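Long-range contacts in elastinolytic metalloprotease (Pseudoalteromonas sp. CF6-2, PDB 6IK4), which is a zinc-dependent M23-family metalloprotease with elastin-degrading activity, probably acting as an endopeptidase, and is linked to predation on Gram-positive bacteria: residues 8-13 with 48-53; 14-19 with 34-39; 98-103 with 117-122; 139-144 with 155-160. All blocks are in the same frame, centred on the assembly; numbering follows the deposited sequence.

Contact 1 (8-13 with 48-53); sequences PWSQGY and WVQAAH
Gln50 reaches from strand 48-50 across the backbone of Trp9 to the hydroxyl of Ser10. The strand belongs to the antiparallel sheet of the M23 peptidase fold, and 8-13 is the loop leading into strand 14-17. A type II beta turn, Ser10 to Tyr13, ends this loop. The Gln50 side chain runs extended beyond CG, with CG anti to its own carbonyl carbon (chi1 -62°). This lays the amide beside the Trp9 main chain, Gln50 OE1 being 3.6 Å from Trp9 C. At the end, Gln50 NE2 donates to Ser10 OG over 2.8 Å, and the hydroxyl oxygen lies in the plane of the amide. Replacing Gln50 by an alanine is likely to leave Ser10 OG without this donor and to open a gap beside the Trp9 backbone. Pro8 makes the apolar part of the contact. Pro8 CB packs 3.9 Å from Val49 CG1, the methyl that points away from the Val49 backbone N. The same Pro8 CB also lies 3.1 Å from Gln50 O. The Trp9 indole does not pack on strand 48-50; it stacks on Trp15, while Trp9 O accepts from Arg173. One backbone bond ties the segments, Gln50 N to Pro8 O, nearly straight at 168°. A water also donates to Pro8 O, at 3.0 Å, and bridges it to Trp48 O.

Contact 2 (14-19 with 34-39); sequences YWYSGG and DFNNGS. With ZN (zinc ion), chain B.
Tyr16 and Asn36 form an antiparallel hydrogen-bonded pair in which both backbone groups of each residue are used. Tyr16 N donates to Asn36 O over 2.8 Å. Asn36 N returns the bond to Tyr16 O at 3.0 Å. Gly18 N then donates to Asp34 O at 3.1 Å. The non-hydrogen-bonded pair Ser17 and Phe35 lies between these rungs. Its CA-H groups point at Asp34 O and Tyr16 O. With chi1 at 180°, Ser17 OG lies beside its own carbonyl carbon and donates to Gly18 O, on a lone pair. Ser17 OG also lies 3.4 Å from Phe35 CE1. Two waters extend the ladder. One donates to both Tyr14 O and Asn37 O; the other donates to Gly19 O and accepts from Asp34 N. Past the strand, Asn36 OD1 accepts from Gly38 N at 2.8 Å, an Asx turn. Asn37 N bonds to Tyr100 OH. Asn37 CB sits over one face of the Trp15 indole, 3.4 Å from the centroid of its five-membered ring. Phe35 CB meets the edge of that indole. Asp34 OD1 binds the zinc at 2.0 Å, with His21 and His120 as the other protein ligands. Strand 14-17 is flanked by strand 171-172 on its other edge, and strand 32-36 continues the sheet to strand 119-125.

Contact 3 (98-103 with 117-122); sequences GRYANS and PHVHFT. With ZN (zinc ion), chain B.
Tyr100 lays its ring against the backbone of Pro117 and His118, and this packing makes up most of the contact. His118 CA stands 3.6 Å above one face of the Tyr100 ring, offset toward the rim. Along one side of the ring, Tyr100 CD1 comes within 3.3 Å of His118 N and Tyr100 CE1 within 3.5 Å of Pro117 C. The ring gets there because Tyr100 CG sits between its own backbone N and carbonyl carbon (chi1 61°). Apolar contacts extend the packing at both ends. Tyr100 CE1 is 3.6 Å from Pro117 CB, and Tyr100 CB is 4.0 Å from Val119 CB. Pro117 CB also touches Ala101 O.

The segments belong to strands 96-100 and 119-125 of the M23 peptidase sheet. Both pair with strand 73-81, which runs between them. Segment 117-122 carries the His-X-His motif of the family. His118 turns away from Tyr100 and meets the ring of His79; both histidines are predicted proton donors or acceptors. His120 ND1 binds the zinc at 2.0 Å, with His21 and Asp34 completing the protein ligands. His120 NE2 is held by Asn23 OD1, a second-shell partner that would fix the rotation of the imidazole.

Polar links between the segments run through water. One water accepts from His118 N at 3.2 Å and lies 2.7 Å from Ala101 O, to which it can donate. The polar ends of the side chains bond to residues beyond the two segments: Asn102 ND2 donates to Ser44 O, and His118 ND1 bonds to Gly116 O.

Contact 4 (139-144 with 155-160); sequences NYRIDV and NFYFER
Tyr140 and Arg160 stack, the guanidinium lying on one face of the ring with centres 4.1 Å apart and planes at 21°. Arg160 CD adds a CH-pi contact over that ring. Phe158 CB packs against Tyr140 CD1 at 3.5 Å. Loss of the Tyr140 ring to an alanine is likely to leave the Arg160 guanidinium without its flat support and Tyr172 O without its phenol partner. The Tyr157 ring carries Asp143 CB over one face, 3.7 Å from its centroid, and has Glu159 CB at its edge. The Arg141 guanidinium takes all its partners here at its edge. Arg141 NH1 and NH2 both grip Asp143 OD2, NH1 at 3.0 Å. NH2 also makes a long, weak salt bridge to Glu159 OE1 and a weak bond to Tyr157 OH. A bend at chi3 (70°) brings the guanidinium edge to these oxygens.

Backbone bonds pair Arg141 with Glu159 and Asp143 with Tyr157, in the four-stranded antiparallel sheet 136-165. On the other face Phe158 packs on Leu33 and Leu171, and Ile142 on Ile137. Two carboxylates thus share Arg141, whose NH1 also bonds to Asn134 OD1; it is likely to offset their like charges, 6.2 Å apart between Asp143 OD2 and Glu159 OE1.

Overall arrangement
Contacts 2 and 3 meet at the zinc, each giving one ligand, Asp34 and His120. Their centres are 10 Å apart, and Phe35 N lies 3.0 Å from Val119 O where strands 32-36 and 119-125 pair. Contact 1 encloses contact 2 along the chain. The two pack through aromatic rings, with Trp9 CE3 3.3 Å from Trp15 CD2. Contact 1 also joins contact 3 through neighbouring strands 48-50 and 96-100. Contact 4 belongs to the separate four-stranded sheet. It touches contact 2, where Phe156 CZ is 3.3 Å from Gly18 O. The side chain of Phe156 is about 11 Å from the zinc. Contacts 3 and 4 lie on opposite sides of the chain's centre, about 22 Å apart between centres.

Contact 1 (8-13 with 48-53)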
# COMPACT_ATOMS: atom_id res chain seq x y z
N PRO A 8 -2.80 -6.25 -0.28
CA PRO A 8 -1.57 -6.95 -0.67
C PRO A 8 -1.15 -8.07 0.28
O PRO A 8 0.04 -8.23 0.58
CB PRO A 8 -0.53 -5.82 -0.71
CG PRO A 8 -1.02 -4.84 0.33
CD PRO A 8 -2.53 -4.88 0.19
N TRP A 9 -2.11 -8.87 0.73
CA TRP A 9 -1.84 -10.07 1.51
C TRP A 9 -2.92 -11.11 1.18
O TRP A 9 -3.84 -10.85 0.40
CB TRP A 9 -1.77 -9.76 3.01
CG TRP A 9 -2.94 -9.02 3.60
CD1 TRP A 9 -4.08 -9.56 4.12
CD2 TRP A 9 -3.06 -7.60 3.77
NE1 TRP A 9 -4.92 -8.57 4.59
CE2 TRP A 9 -4.31 -7.35 4.38
CE3 TRP A 9 -2.24 -6.51 3.44
CZ2 TRP A 9 -4.75 -6.06 4.69
CZ3 TRP A 9 -2.68 -5.22 3.76
CH2 TRP A 9 -3.92 -5.01 4.36
N SER A 10 -2.77 -12.29 1.76
CA SER A 10 -3.55 -13.44 1.32
C SER A 10 -4.98 -13.39 1.85
O SER A 10 -5.26 -12.84 2.92
CB SER A 10 -2.88 -14.74 1.75
OG SER A 10 -1.66 -14.89 1.04
N GLN A 11 -5.88 -14.00 1.09
CA GLN A 11 -7.28 -14.10 1.48
C GLN A 11 -7.41 -14.76 2.85
O GLN A 11 -6.74 -15.76 3.15
CB GLN A 11 -8.04 -14.89 0.41
CG GLN A 11 -9.35 -15.48 0.89
CD GLN A 11 -10.47 -14.48 0.87
OE1 GLN A 11 -10.43 -13.51 0.10
NE2 GLN A 11 -11.48 -14.69 1.71
N GLY A 12 -8.26 -14.18 3.70
CA GLY A 12 -8.48 -14.70 5.03
C GLY A 12 -7.47 -14.29 6.08
O GLY A 12 -7.68 -14.59 7.27
N TYR A 13 -6.40 -13.61 5.70
CA TYR A 13 -5.43 -13.06 6.64
C TYR A 13 -5.73 -11.58 6.89
O TYR A 13 -6.42 -10.94 6.10
CB TYR A 13 -4.00 -13.24 6.13
CG TYR A 13 -3.56 -14.69 6.13
CD1 TYR A 13 -4.09 -15.60 5.22
CD2 TYR A 13 -2.64 -15.14 7.06
CE1 TYR A 13 -3.69 -16.92 5.24
CE2 TYR A 13 -2.24 -16.46 7.09
CZ TYR A 13 -2.77 -17.34 6.17
OH TYR A 13 -2.37 -18.66 6.20
N TRP A 48 6.45 -10.64 3.19
CA TRP A 48 6.44 -10.33 1.77
C TRP A 48 5.13 -9.62 1.42
O TRP A 48 4.08 -9.86 2.03
CB TRP A 48 6.60 -11.60 0.94
CG TRP A 48 7.95 -12.25 1.16
CD1 TRP A 48 8.29 -13.08 2.19
CD2 TRP A 48 9.13 -12.09 0.37
NE1 TRP A 48 9.61 -13.46 2.08
CE2 TRP A 48 10.15 -12.86 0.97
CE3 TRP A 48 9.43 -11.36 -0.79
CZ2 TRP A 48 11.45 -12.93 0.45
CZ3 TRP A 48 10.73 -11.43 -1.31
CH2 TRP A 48 11.71 -12.21 -0.69
N VAL A 49 5.22 -8.74 0.42
CA VAL A 49 4.11 -7.90 -0.03
C VAL A 49 3.66 -8.42 -1.40
O VAL A 49 4.50 -8.61 -2.29
CB VAL A 49 4.52 -6.42 -0.11
CG1 VAL A 49 3.35 -5.54 -0.55
CG2 VAL A 49 5.05 -5.93 1.24
N GLN A 50 2.36 -8.64 -1.57
CA GLN A 50 1.81 -9.15 -2.82
C GLN A 50 1.34 -8.01 -3.71
O GLN A 50 0.82 -7.00 -3.23
CB GLN A 50 0.62 -10.09 -2.55
CG GLN A 50 0.98 -11.34 -1.75
CD GLN A 50 -0.23 -12.13 -1.32
OE1 GLN A 50 -1.33 -11.96 -1.88
NE2 GLN A 50 -0.05 -13.00 -0.33
N ALA A 51 1.50 -8.19 -5.03
CA ALA A 51 0.94 -7.23 -5.98
C ALA A 51 -0.58 -7.16 -5.82
O ALA A 51 -1.27 -8.19 -5.86
CB ALA A 51 1.30 -7.63 -7.42
N ALA A 52 -1.09 -5.93 -5.66
CA ALA A 52 -2.53 -5.70 -5.50
C ALA A 52 -3.32 -5.99 -6.77
O ALA A 52 -4.54 -6.10 -6.70
CB ALA A 52 -2.78 -4.25 -5.07
N HIS A 53 -2.63 -6.11 -7.90
CA HIS A 53 -3.23 -6.33 -9.22
C HIS A 53 -2.08 -6.66 -10.18
O HIS A 53 -0.91 -6.59 -9.81
CB HIS A 53 -3.98 -5.09 -9.70
CG HIS A 53 -3.10 -3.88 -9.77
ND1 HIS A 53 -2.28 -3.61 -10.85
CD2 HIS A 53 -2.86 -2.91 -8.86
CE1 HIS A 53 -1.59 -2.50 -10.60
NE2 HIS A 53 -1.93 -2.06 -9.40
O HOH W 1 1.67 -10.47 1.64

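Contact 2 (14-19 with 34-39)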
# COMPACT_ATOMS: atom_id res chain seq x y z
N TYR A 14 -5.21 -11.05 8.00
CA TYR A 14 -5.35 -9.62 8.27
C TYR A 14 -3.99 -8.97 8.49
O TYR A 14 -3.08 -9.59 9.06
CB TYR A 14 -6.24 -9.36 9.48
CG TYR A 14 -5.61 -9.77 10.80
CD1 TYR A 14 -4.78 -8.89 11.51
CD2 TYR A 14 -5.84 -11.03 11.34
CE1 TYR A 14 -4.19 -9.27 12.72
CE2 TYR A 14 -5.26 -11.41 12.55
CZ TYR A 14 -4.45 -10.53 13.23
OH TYR A 14 -3.87 -10.90 14.42
N TRP A 15 -3.85 -7.75 7.98
CA TRP A 15 -2.81 -6.81 8.37
C TRP A 15 -3.50 -5.60 8.98
O TRP A 15 -4.72 -5.62 9.22
CB TRP A 15 -1.94 -6.39 7.18
CG TRP A 15 -1.02 -7.42 6.59
CD1 TRP A 15 -1.06 -8.78 6.75
CD2 TRP A 15 0.09 -7.16 5.72
NE1 TRP A 15 -0.04 -9.38 6.02
CE2 TRP A 15 0.68 -8.40 5.39
CE3 TRP A 15 0.64 -5.98 5.19
CZ2 TRP A 15 1.79 -8.50 4.55
CZ3 TRP A 15 1.74 -6.08 4.36
CH2 TRP A 15 2.31 -7.33 4.05
N TYR A 16 -2.73 -4.55 9.24
CA TYR A 16 -3.23 -3.30 9.79
C TYR A 16 -2.94 -2.15 8.83
O TYR A 16 -1.90 -2.14 8.17
CB TYR A 16 -2.58 -2.95 11.13
CG TYR A 16 -2.71 -4.03 12.17
CD1 TYR A 16 -3.83 -4.09 13.00
CD2 TYR A 16 -1.70 -4.96 12.36
CE1 TYR A 16 -3.94 -5.07 13.98
CE2 TYR A 16 -1.80 -5.94 13.34
CZ TYR A 16 -2.92 -5.99 14.14
OH TYR A 16 -3.02 -6.97 15.11
N SER A 17 -3.85 -1.18 8.80
CA SER A 17 -3.66 0.03 8.01
C SER A 17 -3.77 1.26 8.89
O SER A 17 -4.58 1.29 9.83
CB SER A 17 -4.70 0.14 6.88
OG SER A 17 -4.48 1.32 6.11
N GLY A 18 -2.96 2.27 8.57
CA GLY A 18 -3.16 3.60 9.10
C GLY A 18 -4.12 4.39 8.23
O GLY A 18 -4.74 3.86 7.30
N GLY A 19 -4.25 5.68 8.55
CA GLY A 19 -5.13 6.54 7.79
C GLY A 19 -4.55 6.95 6.44
O GLY A 19 -3.34 6.90 6.21
N ASP A 34 -0.38 3.20 4.85
CA ASP A 34 0.73 2.44 5.42
C ASP A 34 0.19 1.13 5.99
O ASP A 34 -0.67 1.15 6.88
CB ASP A 34 1.46 3.25 6.49
CG ASP A 34 2.10 4.50 5.93
OD1 ASP A 34 2.38 4.52 4.72
OD2 ASP A 34 2.34 5.46 6.69
N PHE A 35 0.67 0.00 5.46
CA PHE A 35 0.24 -1.33 5.88
C PHE A 35 1.36 -2.04 6.64
O PHE A 35 2.52 -1.97 6.24
CB PHE A 35 -0.11 -2.23 4.69
CG PHE A 35 -1.29 -1.78 3.88
CD1 PHE A 35 -2.47 -1.39 4.49
CD2 PHE A 35 -1.22 -1.78 2.50
CE1 PHE A 35 -3.57 -1.01 3.74
CE2 PHE A 35 -2.30 -1.39 1.73
CZ PHE A 35 -3.48 -1.01 2.35
N ASN A 36 1.00 -2.77 7.70
CA ASN A 36 1.98 -3.65 8.33
C ASN A 36 1.25 -4.82 8.99
O ASN A 36 0.07 -4.70 9.34
CB ASN A 36 2.85 -2.89 9.35
CG ASN A 36 2.17 -2.73 10.71
OD1 ASN A 36 2.34 -3.56 11.61
ND2 ASN A 36 1.40 -1.65 10.87
N ASN A 37 1.94 -5.95 9.14
CA ASN A 37 1.28 -7.13 9.69
C ASN A 37 1.56 -7.33 11.17
O ASN A 37 1.26 -8.40 11.71
CB ASN A 37 1.68 -8.39 8.91
CG ASN A 37 3.07 -8.90 9.28
OD1 ASN A 37 3.91 -8.17 9.79
ND2 ASN A 37 3.31 -10.19 8.98
N GLY A 38 2.14 -6.33 11.85
CA GLY A 38 2.38 -6.47 13.27
C GLY A 38 3.57 -7.34 13.64
O GLY A 38 3.61 -7.86 14.77
N SER A 39 4.54 -7.50 12.75
CA SER A 39 5.66 -8.39 13.02
C SER A 39 6.63 -7.81 14.05
O SER A 39 7.45 -8.57 14.59
CB SER A 39 6.42 -8.71 11.73
OG SER A 39 7.26 -7.62 11.35
ZN ZN B . 2.90 6.36 4.04
O HOH W 2 -0.94 -10.19 10.89
O HOH W 3 -1.38 5.04 6.85

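Contact 3 (98-103 with 117-122)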
# COMPACT_ATOMS: atom_id res chain seq x y z
N GLY A 98 8.46 -8.45 -3.07
CA GLY A 98 9.55 -8.11 -2.18
C GLY A 98 9.01 -8.12 -0.76
O GLY A 98 7.84 -8.45 -0.52
N ARG A 99 9.88 -7.78 0.18
CA ARG A 99 9.45 -7.58 1.56
C ARG A 99 9.39 -6.08 1.84
O ARG A 99 10.04 -5.29 1.16
CB ARG A 99 10.43 -8.24 2.55
CG ARG A 99 10.48 -9.75 2.47
CD ARG A 99 11.62 -10.33 3.30
NE ARG A 99 11.57 -9.95 4.71
CZ ARG A 99 12.51 -10.25 5.61
NH1 ARG A 99 13.58 -10.96 5.25
NH2 ARG A 99 12.38 -9.86 6.87
N TYR A 100 8.60 -5.68 2.84
CA TYR A 100 8.84 -4.33 3.32
C TYR A 100 10.00 -4.41 4.30
O TYR A 100 10.19 -5.42 4.97
CB TYR A 100 7.61 -3.64 3.93
CG TYR A 100 6.87 -4.19 5.13
CD1 TYR A 100 7.40 -4.10 6.42
CD2 TYR A 100 5.58 -4.70 4.99
CE1 TYR A 100 6.68 -4.57 7.53
CE2 TYR A 100 4.86 -5.16 6.08
CZ TYR A 100 5.41 -5.09 7.34
OH TYR A 100 4.68 -5.55 8.41
N ALA A 101 10.83 -3.37 4.28
CA ALA A 101 12.16 -3.44 4.86
C ALA A 101 12.11 -3.57 6.37
O ALA A 101 11.33 -2.89 7.04
CB ALA A 101 12.96 -2.20 4.48
N ASN A 102 12.94 -4.46 6.91
CA ASN A 102 13.10 -4.59 8.35
C ASN A 102 14.31 -3.81 8.86
O ASN A 102 14.65 -3.91 10.05
CB ASN A 102 13.19 -6.07 8.75
CG ASN A 102 14.59 -6.67 8.57
OD1 ASN A 102 15.43 -6.14 7.83
ND2 ASN A 102 14.84 -7.78 9.24
N SER A 103 14.97 -3.03 8.01
CA SER A 103 16.06 -2.17 8.45
C SER A 103 15.77 -0.73 8.05
O SER A 103 15.23 -0.45 6.97
CB SER A 103 17.41 -2.64 7.88
OG SER A 103 17.61 -2.20 6.56
N PRO A 117 8.80 -0.68 10.59
CA PRO A 117 8.58 -1.37 9.31
C PRO A 117 7.12 -1.33 8.86
O PRO A 117 6.20 -1.57 9.64
CB PRO A 117 9.03 -2.81 9.61
CG PRO A 117 9.98 -2.68 10.77
CD PRO A 117 9.48 -1.52 11.59
N HIS A 118 6.94 -1.01 7.57
CA HIS A 118 5.64 -1.02 6.91
C HIS A 118 5.89 -0.80 5.43
O HIS A 118 6.98 -0.40 5.02
CB HIS A 118 4.71 0.07 7.46
CG HIS A 118 5.16 1.46 7.13
ND1 HIS A 118 6.14 2.12 7.85
CD2 HIS A 118 4.76 2.32 6.16
CE1 HIS A 118 6.32 3.32 7.34
NE2 HIS A 118 5.49 3.47 6.31
N VAL A 119 4.87 -1.05 4.62
CA VAL A 119 4.91 -0.63 3.21
C VAL A 119 4.03 0.61 3.06
O VAL A 119 2.91 0.66 3.59
CB VAL A 119 4.46 -1.76 2.26
CG1 VAL A 119 3.07 -2.29 2.63
CG2 VAL A 119 4.48 -1.26 0.81
N HIS A 120 4.57 1.63 2.39
CA HIS A 120 3.83 2.82 2.00
C HIS A 120 3.23 2.52 0.63
O HIS A 120 3.96 2.40 -0.35
CB HIS A 120 4.79 4.02 1.97
CG HIS A 120 4.22 5.27 1.36
ND1 HIS A 120 3.45 6.16 2.08
CD2 HIS A 120 4.37 5.80 0.13
CE1 HIS A 120 3.13 7.19 1.30
NE2 HIS A 120 3.68 6.99 0.11
N PHE A 121 1.91 2.37 0.59
CA PHE A 121 1.17 1.91 -0.59
C PHE A 121 0.41 3.09 -1.21
O PHE A 121 -0.35 3.75 -0.52
CB PHE A 121 0.21 0.81 -0.14
CG PHE A 121 -0.74 0.31 -1.20
CD1 PHE A 121 -0.36 -0.69 -2.09
CD2 PHE A 121 -2.05 0.79 -1.25
CE1 PHE A 121 -1.26 -1.18 -3.04
CE2 PHE A 121 -2.94 0.31 -2.21
CZ PHE A 121 -2.55 -0.67 -3.09
N THR A 122 0.59 3.32 -2.52
CA THR A 122 0.06 4.51 -3.18
C THR A 122 -0.68 4.13 -4.46
O THR A 122 -0.19 3.31 -5.23
CB THR A 122 1.20 5.50 -3.54
OG1 THR A 122 1.95 5.84 -2.37
CG2 THR A 122 0.65 6.80 -4.24
ZN ZN B . 2.90 6.36 4.04
O HOH W 4 9.77 -0.89 6.08

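Contact 4 (139-144 with 155-160)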
# COMPACT_ATOMS: atom_id res chain seq x y z
N ASN A 139 -12.99 -5.28 -2.29
CA ASN A 139 -14.40 -4.92 -2.15
C ASN A 139 -14.67 -3.98 -0.98
O ASN A 139 -15.83 -3.61 -0.78
CB ASN A 139 -15.31 -6.15 -2.01
CG ASN A 139 -15.20 -7.10 -3.20
OD1 ASN A 139 -14.78 -6.71 -4.29
ND2 ASN A 139 -15.58 -8.35 -2.98
N TYR A 140 -13.66 -3.58 -0.19
CA TYR A 140 -13.85 -2.49 0.76
C TYR A 140 -13.91 -1.16 0.02
O TYR A 140 -13.06 -0.87 -0.81
CB TYR A 140 -12.69 -2.39 1.74
CG TYR A 140 -12.57 -3.49 2.75
CD1 TYR A 140 -13.22 -3.40 3.97
CD2 TYR A 140 -11.74 -4.58 2.51
CE1 TYR A 140 -13.09 -4.40 4.92
CE2 TYR A 140 -11.60 -5.59 3.46
CZ TYR A 140 -12.28 -5.49 4.66
OH TYR A 140 -12.14 -6.48 5.59
N ARG A 141 -14.86 -0.30 0.39
CA ARG A 141 -14.78 1.09 -0.02
C ARG A 141 -13.87 1.82 0.95
O ARG A 141 -14.01 1.67 2.16
CB ARG A 141 -16.16 1.75 -0.03
CG ARG A 141 -16.13 3.21 -0.52
CD ARG A 141 -17.52 3.85 -0.48
NE ARG A 141 -17.95 4.05 0.89
CZ ARG A 141 -17.63 5.10 1.64
NH1 ARG A 141 -16.86 6.08 1.15
NH2 ARG A 141 -18.07 5.18 2.88
N ILE A 142 -12.93 2.61 0.42
CA ILE A 142 -12.04 3.42 1.25
C ILE A 142 -12.68 4.78 1.46
O ILE A 142 -13.04 5.47 0.49
CB ILE A 142 -10.65 3.56 0.61
CG1 ILE A 142 -10.02 2.18 0.38
CG2 ILE A 142 -9.74 4.45 1.49
CD1 ILE A 142 -8.79 2.22 -0.54
N ASP A 143 -12.83 5.19 2.71
CA ASP A 143 -13.33 6.52 3.03
C ASP A 143 -12.19 7.29 3.67
O ASP A 143 -11.76 6.94 4.77
CB ASP A 143 -14.54 6.45 3.96
CG ASP A 143 -15.28 7.77 4.04
OD1 ASP A 143 -14.69 8.74 4.55
OD2 ASP A 143 -16.43 7.83 3.57
N VAL A 144 -11.70 8.34 3.01
CA VAL A 144 -10.55 9.05 3.57
C VAL A 144 -11.00 10.01 4.67
O VAL A 144 -12.16 10.42 4.75
CB VAL A 144 -9.75 9.79 2.47
CG1 VAL A 144 -9.32 8.82 1.37
CG2 VAL A 144 -10.54 11.00 1.92
N ASN A 155 -14.21 9.51 10.40
CA ASN A 155 -13.72 10.15 9.18
C ASN A 155 -13.03 9.17 8.23
O ASN A 155 -13.22 9.27 7.01
CB ASN A 155 -12.72 11.25 9.53
CG ASN A 155 -13.25 12.23 10.56
OD1 ASN A 155 -14.45 12.29 10.80
ND2 ASN A 155 -12.35 12.99 11.18
N PHE A 156 -12.20 8.28 8.75
CA PHE A 156 -11.44 7.34 7.93
C PHE A 156 -11.85 5.92 8.27
O PHE A 156 -11.85 5.55 9.45
CB PHE A 156 -9.93 7.48 8.14
CG PHE A 156 -9.16 6.38 7.46
CD1 PHE A 156 -8.92 6.44 6.09
CD2 PHE A 156 -8.73 5.26 8.17
CE1 PHE A 156 -8.24 5.41 5.45
CE2 PHE A 156 -8.05 4.23 7.54
CZ PHE A 156 -7.81 4.30 6.17
N TYR A 157 -12.14 5.12 7.25
CA TYR A 157 -12.43 3.70 7.47
C TYR A 157 -12.47 2.96 6.14
O TYR A 157 -12.49 3.56 5.06
CB TYR A 157 -13.75 3.50 8.21
CG TYR A 157 -14.92 4.22 7.57
CD1 TYR A 157 -15.68 3.60 6.58
CD2 TYR A 157 -15.25 5.51 7.95
CE1 TYR A 157 -16.76 4.26 5.97
CE2 TYR A 157 -16.33 6.18 7.35
CZ TYR A 157 -17.08 5.54 6.37
OH TYR A 157 -18.13 6.20 5.79
N PHE A 158 -12.45 1.63 6.24
CA PHE A 158 -12.75 0.71 5.15
C PHE A 158 -14.13 0.13 5.40
O PHE A 158 -14.43 -0.30 6.52
CB PHE A 158 -11.73 -0.42 5.10
CG PHE A 158 -10.31 0.03 4.97
CD1 PHE A 158 -9.57 0.40 6.09
CD2 PHE A 158 -9.69 0.05 3.73
CE1 PHE A 158 -8.25 0.81 5.97
CE2 PHE A 158 -8.36 0.46 3.60
CZ PHE A 158 -7.64 0.82 4.72
N GLU A 159 -14.98 0.09 4.37
CA GLU A 159 -16.35 -0.37 4.56
C GLU A 159 -16.65 -1.53 3.62
O GLU A 159 -16.46 -1.42 2.41
CB GLU A 159 -17.33 0.78 4.32
CG GLU A 159 -18.73 0.50 4.81
CD GLU A 159 -19.76 1.41 4.16
OE1 GLU A 159 -19.69 2.64 4.36
OE2 GLU A 159 -20.64 0.88 3.45
N ARG A 160 -17.11 -2.65 4.18
CA ARG A 160 -17.52 -3.81 3.40
C ARG A 160 -18.70 -4.47 4.11
O ARG A 160 -18.72 -4.54 5.34
CB ARG A 160 -16.35 -4.80 3.23
CG ARG A 160 -16.59 -5.92 2.21
CD ARG A 160 -15.28 -6.66 1.87
NE ARG A 160 -14.81 -7.49 2.98
CZ ARG A 160 -13.72 -8.26 2.94
NH1 ARG A 160 -12.98 -8.31 1.84
NH2 ARG A 160 -13.38 -8.99 4.00
O HOH W 5 -18.30 -2.16 0.24
O HOH W 6 -20.22 2.25 1.21